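Two-component system sensor histidine kinase (Bacteroides thetaiotaomicron, PDB 3OTT) probably senses saccharides through its extracellular beta-propeller and beta-sandwich region, the part described here, and relays the signal by ATP-dependent histidine autophosphorylation to control transcription. Local coordinates at residues Y87-D92 and I659-S664; Y149-T154 and I159-Y164; N484-L489 and K493-I498. One frame throughout, in Å; residues are numbered along the deposited sequence.

Contact 1 (Y87-D92 and I659-S664); sequences YNYRAD and IRYTNS
Tyr-661 reaches from the loop before strand 664-667 and lies against Tyr-89 and Arg-90, in the turn that follows strand 84-88. Packing gathers on and around the Tyr-661 ring. Arg-90 CG sits over one face, off toward the rim and 4.0 Å from Tyr-661 CE2, while Arg-660 CG covers the opposite face. With its CG anti to the carbonyl carbon (chi1 -71°) and the chain extended to NE, Arg-90 runs across Tyr-661 at about a right angle. Arg-90 NH1 comes 3.6 Å from Tyr-661 CE1, the guanidinium and ring planes 44° apart. The Tyr-661 hydroxyl meets the edge of the Tyr-89 ring, with OH 3.4 Å from Tyr-89 CE1.

No hydrogen bond joins the two segments directly, but a water donates to Tyr-89 O and accepts from Arg-660 NH1, 3.1 Å away. Tyr-661 OH bonds to Glu-32, Arg-90 NE to Asn-73 O, and Arg-660 forms a salt bridge with Asp-30. Just after the strand, Asn-88 OD1 accepts from Arg-90 N, an Asx turn, and from Ala-91 N, an Asx motif.

Were Tyr-661 replaced by an alanine, the space between Arg-90 CG and Arg-660 CG would probably open and Glu-32 would lose its hydroxyl partner. The first propeller and the C-terminal beta-sandwich thus meet through an aromatic ring clasped by arginine methylenes; propeller acids hold Arg-660 and the tyrosine hydroxyl, whereas Arg-90 has a long, weak ion pair with Glu-32.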
loop_
_atom_site.group_PDB
_atom_site.type_symbol
_atom_site.label_atom_id
_atom_site.label_comp_id
_atom_site.label_asym_id
_atom_site.label_seq_id
_atom_site.Cartn_x
_atom_site.Cartn_y
_atom_site.Cartn_z
ATOM N N TYR B 87 -16.807 -24.473 -7.956
ATOM C CA TYR B 87 -17.632 -24.537 -6.775
ATOM C C TYR B 87 -17.860 -23.135 -6.217
ATOM O O TYR B 87 -16.910 -22.399 -5.907
ATOM C CB TYR B 87 -16.998 -25.498 -5.727
ATOM C CG TYR B 87 -17.752 -25.583 -4.411
ATOM C CD1 TYR B 87 -19.003 -26.260 -4.318
ATOM C CD2 TYR B 87 -17.233 -25.024 -3.274
ATOM C CE1 TYR B 87 -19.709 -26.332 -3.103
ATOM C CE2 TYR B 87 -17.911 -25.114 -2.024
ATOM C CZ TYR B 87 -19.135 -25.760 -1.968
ATOM O OH TYR B 87 -19.767 -25.831 -0.768
ATOM N N ASN B 88 -19.116 -22.739 -6.131
ATOM C CA ASN B 88 -19.434 -21.452 -5.481
ATOM C C ASN B 88 -19.495 -21.659 -3.974
ATOM O O ASN B 88 -20.437 -22.199 -3.484
ATOM C CB ASN B 88 -20.734 -20.833 -6.050
ATOM C CG ASN B 88 -21.054 -19.458 -5.456
ATOM O OD1 ASN B 88 -20.598 -19.125 -4.370
ATOM N ND2 ASN B 88 -21.861 -18.655 -6.178
ATOM N N TYR B 89 -18.481 -21.234 -3.244
ATOM C CA TYR B 89 -18.436 -21.559 -1.843
ATOM C C TYR B 89 -19.356 -20.660 -0.983
ATOM O O TYR B 89 -19.680 -21.006 0.172
ATOM C CB TYR B 89 -16.980 -21.543 -1.357
ATOM C CG TYR B 89 -16.345 -20.156 -1.187
ATOM C CD1 TYR B 89 -16.591 -19.372 -0.059
ATOM C CD2 TYR B 89 -15.504 -19.639 -2.173
ATOM C CE1 TYR B 89 -15.966 -18.119 0.110
ATOM C CE2 TYR B 89 -14.879 -18.373 -2.027
ATOM C CZ TYR B 89 -15.132 -17.624 -0.918
ATOM O OH TYR B 89 -14.509 -16.419 -0.811
ATOM N N ARG B 90 -19.804 -19.533 -1.531
ATOM C CA ARG B 90 -20.725 -18.686 -0.774
ATOM C C ARG B 90 -22.130 -19.244 -0.931
ATOM O O ARG B 90 -22.880 -19.322 0.026
ATOM C CB ARG B 90 -20.731 -17.210 -1.224
ATOM C CG ARG B 90 -19.470 -16.502 -0.845
ATOM C CD ARG B 90 -19.467 -15.059 -1.362
ATOM N NE ARG B 90 -18.106 -14.546 -1.144
ATOM C CZ ARG B 90 -17.701 -13.956 -0.029
ATOM N NH1 ARG B 90 -18.583 -13.750 0.971
ATOM N NH2 ARG B 90 -16.442 -13.537 0.071
ATOM N N ALA B 91 -22.493 -19.619 -2.134
ATOM C CA ALA B 91 -23.821 -20.189 -2.322
ATOM C C ALA B 91 -23.861 -21.680 -1.935
ATOM O O ALA B 91 -24.921 -22.219 -1.682
ATOM C CB ALA B 91 -24.334 -19.970 -3.786
ATOM N N ASP B 92 -22.703 -22.343 -1.851
ATOM C CA ASP B 92 -22.670 -23.796 -1.653
ATOM C C ASP B 92 -23.363 -24.599 -2.785
ATOM O O ASP B 92 -24.140 -25.504 -2.506
ATOM C CB ASP B 92 -23.181 -24.165 -0.218
ATOM C CG ASP B 92 -23.155 -25.669 0.050
ATOM O OD1 ASP B 92 -22.279 -26.406 -0.467
ATOM O OD2 ASP B 92 -24.057 -26.154 0.742
ATOM N N ILE B 659 -25.345 -21.679 5.981
ATOM C CA ILE B 659 -25.359 -21.287 7.383
ATOM C C ILE B 659 -24.229 -20.300 7.690
ATOM O O ILE B 659 -24.383 -19.431 8.545
ATOM C CB ILE B 659 -25.313 -22.533 8.312
ATOM C CG1 ILE B 659 -25.670 -22.174 9.759
ATOM C CG2 ILE B 659 -23.910 -23.242 8.297
ATOM C CD1 ILE B 659 -27.074 -21.657 9.936
ATOM N N ARG B 660 -23.100 -20.409 6.982
ATOM C CA ARG B 660 -21.982 -19.513 7.245
ATOM C C ARG B 660 -22.287 -18.051 6.890
ATOM O O ARG B 660 -21.703 -17.165 7.475
ATOM C CB ARG B 660 -20.757 -20.025 6.501
ATOM C CG ARG B 660 -19.416 -19.252 6.755
ATOM C CD ARG B 660 -18.384 -19.630 5.671
ATOM N NE ARG B 660 -17.157 -18.854 5.839
ATOM C CZ ARG B 660 -16.048 -18.990 5.115
ATOM N NH1 ARG B 660 -15.974 -19.882 4.141
ATOM N NH2 ARG B 660 -15.009 -18.233 5.394
ATOM N N TYR B 661 -23.237 -17.822 5.960
ATOM C CA TYR B 661 -23.521 -16.503 5.386
ATOM C C TYR B 661 -24.928 -15.988 5.650
ATOM O O TYR B 661 -25.469 -15.185 4.852
ATOM C CB TYR B 661 -23.242 -16.522 3.867
ATOM C CG TYR B 661 -21.760 -16.707 3.581
ATOM C CD1 TYR B 661 -20.817 -15.699 3.903
ATOM C CD2 TYR B 661 -21.297 -17.910 3.051
ATOM C CE1 TYR B 661 -19.461 -15.909 3.679
ATOM C CE2 TYR B 661 -19.937 -18.133 2.825
ATOM C CZ TYR B 661 -19.032 -17.138 3.131
ATOM O OH TYR B 661 -17.712 -17.421 2.903
ATOM N N THR B 662 -25.556 -16.485 6.717
ATOM C CA THR B 662 -26.928 -16.122 6.990
ATOM C C THR B 662 -27.018 -15.573 8.370
ATOM O O THR B 662 -26.458 -16.146 9.293
ATOM C CB THR B 662 -27.898 -17.322 6.925
ATOM O OG1 THR B 662 -27.478 -18.214 5.905
ATOM C CG2 THR B 662 -29.244 -16.831 6.503
ATOM N N ASN B 663 -27.755 -14.479 8.483
ATOM C CA ASN B 663 -28.110 -13.840 9.732
ATOM C C ASN B 663 -29.521 -14.309 10.200
ATOM O O ASN B 663 -29.920 -14.088 11.352
ATOM C CB ASN B 663 -28.121 -12.307 9.495
ATOM C CG ASN B 663 -26.736 -11.746 8.973
ATOM O OD1 ASN B 663 -26.692 -10.921 8.031
ATOM N ND2 ASN B 663 -25.627 -12.183 9.594
ATOM N N SER B 664 -30.279 -14.925 9.288
ATOM C CA SER B 664 -31.697 -15.221 9.507
ATOM C C SER B 664 -32.099 -16.476 8.773
ATOM O O SER B 664 -31.981 -16.567 7.541
ATOM C CB SER B 664 -32.581 -14.088 9.008
ATOM O OG SER B 664 -32.608 -13.020 9.937
HETATM O O HOH W 1 -18.309 -21.700 3.084
#

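Contact 2 (Y149-T154 and I159-Y164); sequences YSIIRT and IYVGTY
The first two strands of a four-stranded propeller blade form this hairpin, 149-153 running antiparallel to 159-163 at 173°. Its regular ladder pairs Ile-152 with Tyr-160 through two bonds, Ile-152 N to Tyr-160 O and Tyr-160 N to Ile-152 O, the latter 3.0 Å long. Farther along, Gly-162 N gives a 2.7 Å bond to Ser-150 O. Gly-162 O then accepts from both Tyr-149 N and Ser-150 N, a classic beta bulge in which one carbonyl serves two successive amides.

Side chains alternate between the faces of the sheet. On the face of Ile-151, Val-161 and Ile-159, the CD1 of Ile-151 presses on Ile-159 CG2 at 3.5 Å, and the two chains cross at a slant. Ile-159 CD1 also rests beside Arg-153 CG. This face packs on Ala-109 and Trp-116 of the preceding blade. On the other face, Ile-152 CG1 occupies the position between backbone N and carbonyl carbon (chi1 61°) and lies 3.9 Å from Tyr-160 CB. Leu-196 of the next blade covers Ile-152 and Tyr-160. Just past the strand end, Thr-154 CG2 touches CE1 of the Tyr-160 ring, whose hydroxyl bonds to Arg-169.

Beyond the bulge, Tyr-149 and Tyr-164 extend side by side in the same direction, with Tyr-149 OH 3.8 Å from Tyr-164 CD2. An antiparallel hairpin with neighbouring blades against both faces is typical of the beta-propeller, here in a two-component regulator propeller repeat.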
loop_
_atom_site.group_PDB
_atom_site.type_symbol
_atom_site.label_atom_id
_atom_site.label_comp_id
_atom_site.label_asym_id
_atom_site.label_seq_id
_atom_site.Cartn_x
_atom_site.Cartn_y
_atom_site.Cartn_z
ATOM N N TYR B 149 3.030 -29.579 -15.947
ATOM C CA TYR B 149 2.870 -29.933 -14.528
ATOM C C TYR B 149 2.823 -28.756 -13.564
ATOM O O TYR B 149 2.382 -28.904 -12.456
ATOM C CB TYR B 149 3.967 -30.913 -14.044
ATOM C CG TYR B 149 3.936 -32.230 -14.731
ATOM C CD1 TYR B 149 2.741 -32.983 -14.806
ATOM C CD2 TYR B 149 5.080 -32.753 -15.271
ATOM C CE1 TYR B 149 2.715 -34.215 -15.405
ATOM C CE2 TYR B 149 5.067 -33.959 -15.914
ATOM C CZ TYR B 149 3.880 -34.710 -15.966
ATOM O OH TYR B 149 3.888 -35.919 -16.618
ATOM N N SER B 150 3.381 -27.621 -13.948
ATOM C CA SER B 150 3.515 -26.513 -13.009
ATOM C C SER B 150 3.583 -25.221 -13.768
ATOM O O SER B 150 4.235 -25.133 -14.800
ATOM C CB SER B 150 4.799 -26.657 -12.185
ATOM O OG SER B 150 4.755 -25.645 -11.144
ATOM N N ILE B 151 2.824 -24.257 -13.299
ATOM C CA ILE B 151 2.865 -22.910 -13.813
ATOM C C ILE B 151 2.755 -21.866 -12.725
ATOM O O ILE B 151 1.970 -22.064 -11.773
ATOM C CB ILE B 151 2.010 -22.611 -15.091
ATOM C CG1 ILE B 151 1.480 -21.207 -15.027
ATOM C CG2 ILE B 151 0.925 -23.585 -15.387
ATOM C CD1 ILE B 151 1.140 -20.713 -16.319
ATOM N N ILE B 152 3.625 -20.838 -12.822
ATOM C CA ILE B 152 3.631 -19.719 -11.874
ATOM C C ILE B 152 3.761 -18.364 -12.519
ATOM O O ILE B 152 4.350 -18.199 -13.603
ATOM C CB ILE B 152 4.736 -19.821 -10.748
ATOM C CG1 ILE B 152 6.116 -19.848 -11.366
ATOM C CG2 ILE B 152 4.440 -20.971 -9.712
ATOM C CD1 ILE B 152 7.259 -19.442 -10.413
ATOM N N ARG B 153 3.216 -17.384 -11.820
ATOM C CA ARG B 153 3.409 -15.998 -12.190
ATOM C C ARG B 153 4.305 -15.386 -11.151
ATOM O O ARG B 153 4.015 -15.521 -9.971
ATOM C CB ARG B 153 2.079 -15.207 -12.226
ATOM C CG ARG B 153 2.302 -13.796 -12.809
ATOM C CD ARG B 153 1.110 -12.872 -12.666
ATOM N NE ARG B 153 1.164 -12.227 -11.388
ATOM C CZ ARG B 153 1.418 -10.939 -11.158
ATOM N NH1 ARG B 153 1.576 -10.053 -12.127
ATOM N NH2 ARG B 153 1.464 -10.549 -9.901
ATOM N N THR B 154 5.394 -14.751 -11.571
ATOM C CA THR B 154 6.208 -13.934 -10.654
ATOM C C THR B 154 5.651 -12.498 -10.444
ATOM O O THR B 154 4.810 -12.043 -11.214
ATOM C CB THR B 154 7.663 -13.835 -11.118
ATOM O OG1 THR B 154 7.699 -13.315 -12.437
ATOM C CG2 THR B 154 8.384 -15.195 -11.087
ATOM N N ILE B 159 5.750 -15.437 -16.814
ATOM C CA ILE B 159 5.099 -16.727 -16.690
ATOM C C ILE B 159 6.071 -17.845 -16.941
ATOM O O ILE B 159 6.619 -17.949 -18.048
ATOM C CB ILE B 159 3.897 -16.866 -17.644
ATOM C CG1 ILE B 159 2.880 -15.719 -17.475
ATOM C CG2 ILE B 159 3.283 -18.212 -17.542
ATOM C CD1 ILE B 159 2.098 -15.714 -16.156
ATOM N N TYR B 160 6.223 -18.717 -15.925
ATOM C CA TYR B 160 7.125 -19.851 -15.967
ATOM C C TYR B 160 6.324 -21.115 -16.099
ATOM O O TYR B 160 5.374 -21.309 -15.369
ATOM C CB TYR B 160 8.049 -19.886 -14.727
ATOM C CG TYR B 160 9.133 -18.813 -14.765
ATOM C CD1 TYR B 160 8.896 -17.571 -14.252
ATOM C CD2 TYR B 160 10.379 -19.062 -15.341
ATOM C CE1 TYR B 160 9.860 -16.595 -14.243
ATOM C CE2 TYR B 160 11.368 -18.080 -15.393
ATOM C CZ TYR B 160 11.078 -16.828 -14.858
ATOM O OH TYR B 160 12.001 -15.825 -14.879
ATOM N N VAL B 161 6.701 -21.995 -17.016
ATOM C CA VAL B 161 5.913 -23.208 -17.303
ATOM C C VAL B 161 6.830 -24.442 -17.215
ATOM O O VAL B 161 7.756 -24.598 -18.024
ATOM C CB VAL B 161 5.282 -23.123 -18.724
ATOM C CG1 VAL B 161 4.502 -24.437 -19.104
ATOM C CG2 VAL B 161 4.449 -21.906 -18.824
ATOM N N GLY B 162 6.545 -25.329 -16.253
ATOM C CA GLY B 162 7.275 -26.576 -16.072
ATOM C C GLY B 162 6.521 -27.714 -16.743
ATOM O O GLY B 162 5.327 -27.920 -16.508
ATOM N N THR B 163 7.224 -28.494 -17.551
ATOM C CA THR B 163 6.614 -29.506 -18.380
ATOM C C THR B 163 7.261 -30.877 -18.180
ATOM O O THR B 163 8.191 -31.034 -17.399
ATOM C CB THR B 163 6.693 -29.164 -19.909
ATOM O OG1 THR B 163 7.994 -29.443 -20.442
ATOM C CG2 THR B 163 6.199 -27.717 -20.264
ATOM N N TYR B 164 6.729 -31.861 -18.896
ATOM C CA TYR B 164 7.291 -33.189 -18.977
ATOM C C TYR B 164 8.761 -33.113 -19.450
ATOM O O TYR B 164 9.590 -33.908 -19.025
ATOM C CB TYR B 164 6.444 -34.017 -19.954
ATOM C CG TYR B 164 6.888 -35.417 -20.111
ATOM C CD1 TYR B 164 7.419 -35.863 -21.314
ATOM C CD2 TYR B 164 6.813 -36.305 -19.058
ATOM C CE1 TYR B 164 7.868 -37.143 -21.463
ATOM C CE2 TYR B 164 7.270 -37.602 -19.204
ATOM C CZ TYR B 164 7.795 -38.012 -20.414
ATOM O OH TYR B 164 8.229 -39.336 -20.560
#

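Contact 3 (N484-L489 and K493-I498); sequences NVWVLL and KGIDKI
Strands 485-489 and 495-498 run antiparallel at 152°, their axes 4.7 Å apart at the closest point. Two hydrogen-bonded pairs hold the backbones: Val-485 with Ile-498, where Ile-498 N reaches Val-485 O at 2.7 Å, and Val-487 with Asp-496, where Val-487 N meets Asp-496 O less directly, with an angle of 137° at the hydrogen.

Between them, the non-hydrogen-bonded pair of Trp-486 and Lys-497 carries the main side-chain contact. The two side chains lie side by side, pointing the same way, with Lys-497 along one face of the indole. Lys-497 CB stands 3.9 Å from the centroid of the Trp-486 six-membered ring, a CH-pi contact over the face, and Lys-497 CD lies 3.5 Å from Trp-486 CZ2. The lysine leaves the backbone with CG anti to N (chi1 174°) and bends farther out, passing Asn-484, whose CG is 3.9 Å from Lys-497 CD. Ile-495 CD1 adds a methyl contact at Trp-486 CE3. The indole NE1 and Asn-484 ND2 both bond to Asp-480, fixing the tryptophan and asparagine at a common carboxylate.

On the other face, Val-487 CG2 packs against Ile-498 CD1 at 3.9 Å. Leu-489 crosses Asp-496 at about a right angle, its CD1 3.9 Å from Asp-496 OD2, while Asp-496 OD1 bonds to Ser-470 OG. Trp-486 and Ile-495 also touch strand 530-534 of the following sheet, the blade-on-blade packing typical of a beta-propeller.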
loop_
_atom_site.group_PDB
_atom_site.type_symbol
_atom_site.label_atom_id
_atom_site.label_comp_id
_atom_site.label_asym_id
_atom_site.label_seq_id
_atom_site.Cartn_x
_atom_site.Cartn_y
_atom_site.Cartn_z
ATOM N N ASN B 484 6.313 16.315 44.901
ATOM C CA ASN B 484 7.477 16.857 44.157
ATOM C C ASN B 484 7.434 16.555 42.705
ATOM O O ASN B 484 6.745 15.654 42.296
ATOM C CB ASN B 484 8.807 16.234 44.624
ATOM C CG ASN B 484 9.029 16.395 46.093
ATOM O OD1 ASN B 484 9.124 17.507 46.584
ATOM N ND2 ASN B 484 9.087 15.269 46.815
ATOM N N VAL B 485 8.262 17.246 41.933
ATOM C CA VAL B 485 8.384 16.992 40.517
ATOM C C VAL B 485 9.835 16.600 40.236
ATOM O O VAL B 485 10.781 17.333 40.578
ATOM C CB VAL B 485 7.975 18.222 39.647
ATOM C CG1 VAL B 485 8.095 17.850 38.188
ATOM C CG2 VAL B 485 6.568 18.654 39.917
ATOM N N TRP B 486 10.009 15.456 39.612
ATOM C CA TRP B 486 11.335 14.921 39.356
ATOM C C TRP B 486 11.603 15.079 37.869
ATOM O O TRP B 486 10.687 14.913 37.044
ATOM C CB TRP B 486 11.450 13.443 39.770
ATOM C CG TRP B 486 11.310 13.245 41.251
ATOM C CD1 TRP B 486 10.150 13.142 41.958
ATOM C CD2 TRP B 486 12.357 13.142 42.190
ATOM N NE1 TRP B 486 10.404 12.994 43.278
ATOM C CE2 TRP B 486 11.758 12.990 43.464
ATOM C CE3 TRP B 486 13.749 13.194 42.092
ATOM C CZ2 TRP B 486 12.504 12.865 44.644
ATOM C CZ3 TRP B 486 14.512 13.067 43.269
ATOM C CH2 TRP B 486 13.887 12.898 44.531
ATOM N N VAL B 487 12.854 15.393 37.554
ATOM C CA VAL B 487 13.201 15.953 36.257
ATOM C C VAL B 487 14.392 15.189 35.675
ATOM O O VAL B 487 15.460 15.130 36.303
ATOM C CB VAL B 487 13.649 17.377 36.444
ATOM C CG1 VAL B 487 14.092 17.971 35.085
ATOM C CG2 VAL B 487 12.561 18.180 37.089
ATOM N N LEU B 488 14.190 14.591 34.510
ATOM C CA LEU B 488 15.278 13.964 33.765
ATOM C C LEU B 488 15.820 14.973 32.710
ATOM O O LEU B 488 15.050 15.468 31.875
ATOM C CB LEU B 488 14.736 12.677 33.147
ATOM C CG LEU B 488 15.628 11.716 32.329
ATOM C CD1 LEU B 488 16.071 12.414 31.072
ATOM C CD2 LEU B 488 16.898 11.142 33.073
ATOM N N LEU B 489 17.108 15.336 32.814
ATOM C CA LEU B 489 17.791 16.206 31.836
ATOM C C LEU B 489 18.653 15.413 30.844
ATOM O O LEU B 489 19.139 14.373 31.165
ATOM C CB LEU B 489 18.639 17.313 32.518
ATOM C CG LEU B 489 17.818 18.124 33.552
ATOM C CD1 LEU B 489 17.871 17.480 34.960
ATOM C CD2 LEU B 489 18.192 19.552 33.602
ATOM N N LYS B 493 24.012 15.013 35.032
ATOM C CA LYS B 493 24.433 14.173 36.166
ATOM C C LYS B 493 23.306 14.206 37.206
ATOM O O LYS B 493 22.861 15.270 37.588
ATOM C CB LYS B 493 25.772 14.699 36.783
ATOM C CG LYS B 493 26.905 15.005 35.730
ATOM C CD LYS B 493 28.372 15.163 36.284
ATOM C CE LYS B 493 28.580 16.411 37.185
ATOM N NZ LYS B 493 29.448 17.548 36.588
ATOM N N GLY B 494 22.850 13.055 37.657
ATOM C CA GLY B 494 21.799 13.011 38.639
ATOM C C GLY B 494 20.443 13.355 37.999
ATOM O O GLY B 494 20.304 13.388 36.753
ATOM N N ILE B 495 19.461 13.606 38.854
ATOM C CA ILE B 495 18.123 14.097 38.454
ATOM C C ILE B 495 17.724 15.234 39.403
ATOM O O ILE B 495 18.176 15.318 40.541
ATOM C CB ILE B 495 17.009 12.938 38.398
ATOM C CG1 ILE B 495 16.864 12.260 39.741
ATOM C CG2 ILE B 495 17.297 11.856 37.271
ATOM C CD1 ILE B 495 15.714 11.208 39.764
ATOM N N ASP B 496 16.915 16.149 38.907
ATOM C CA ASP B 496 16.593 17.328 39.671
ATOM C C ASP B 496 15.262 17.051 40.350
ATOM O O ASP B 496 14.448 16.282 39.816
ATOM C CB ASP B 496 16.557 18.585 38.768
ATOM C CG ASP B 496 17.982 19.195 38.503
ATOM O OD1 ASP B 496 18.976 18.698 39.062
ATOM O OD2 ASP B 496 18.128 20.185 37.727
ATOM N N LYS B 497 15.079 17.640 41.529
ATOM C CA LYS B 497 13.865 17.523 42.311
ATOM C C LYS B 497 13.357 18.936 42.532
ATOM O O LYS B 497 14.078 19.776 43.098
ATOM C CB LYS B 497 14.099 16.818 43.651
ATOM C CG LYS B 497 12.825 16.811 44.558
ATOM C CD LYS B 497 12.928 16.088 45.934
ATOM C CE LYS B 497 13.812 16.823 46.928
ATOM N NZ LYS B 497 13.061 17.746 47.742
ATOM N N ILE B 498 12.152 19.203 42.029
ATOM C CA ILE B 498 11.480 20.461 42.266
ATOM C C ILE B 498 10.370 20.368 43.348
ATOM O O ILE B 498 9.499 19.483 43.324
ATOM C CB ILE B 498 10.814 20.987 40.992
ATOM C CG1 ILE B 498 11.827 21.148 39.894
ATOM C CG2 ILE B 498 10.120 22.355 41.270
ATOM C CD1 ILE B 498 11.209 21.492 38.618
#

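In the fold
From the N terminus, the chain first passes 87-92, at the end of the third strand of an early propeller sheet, but contact 1 closes only when 659-664 returns 567 residues later. Nested inside that long loop lie two short hairpins in series. Contact 2 closes within the first propeller, in the blade that opens with strand 148-153, and contact 3 closes later in a blade of the second propeller. Their centres are about 67 Å apart, on opposite sides of the chain's centre. Each hairpin knits neighbouring strands of one blade, whereas contact 1 brings the C-terminal beta-sandwich, ahead of strand 664-667, back to the first propeller, so that only contact 1 of the three joins separate domains.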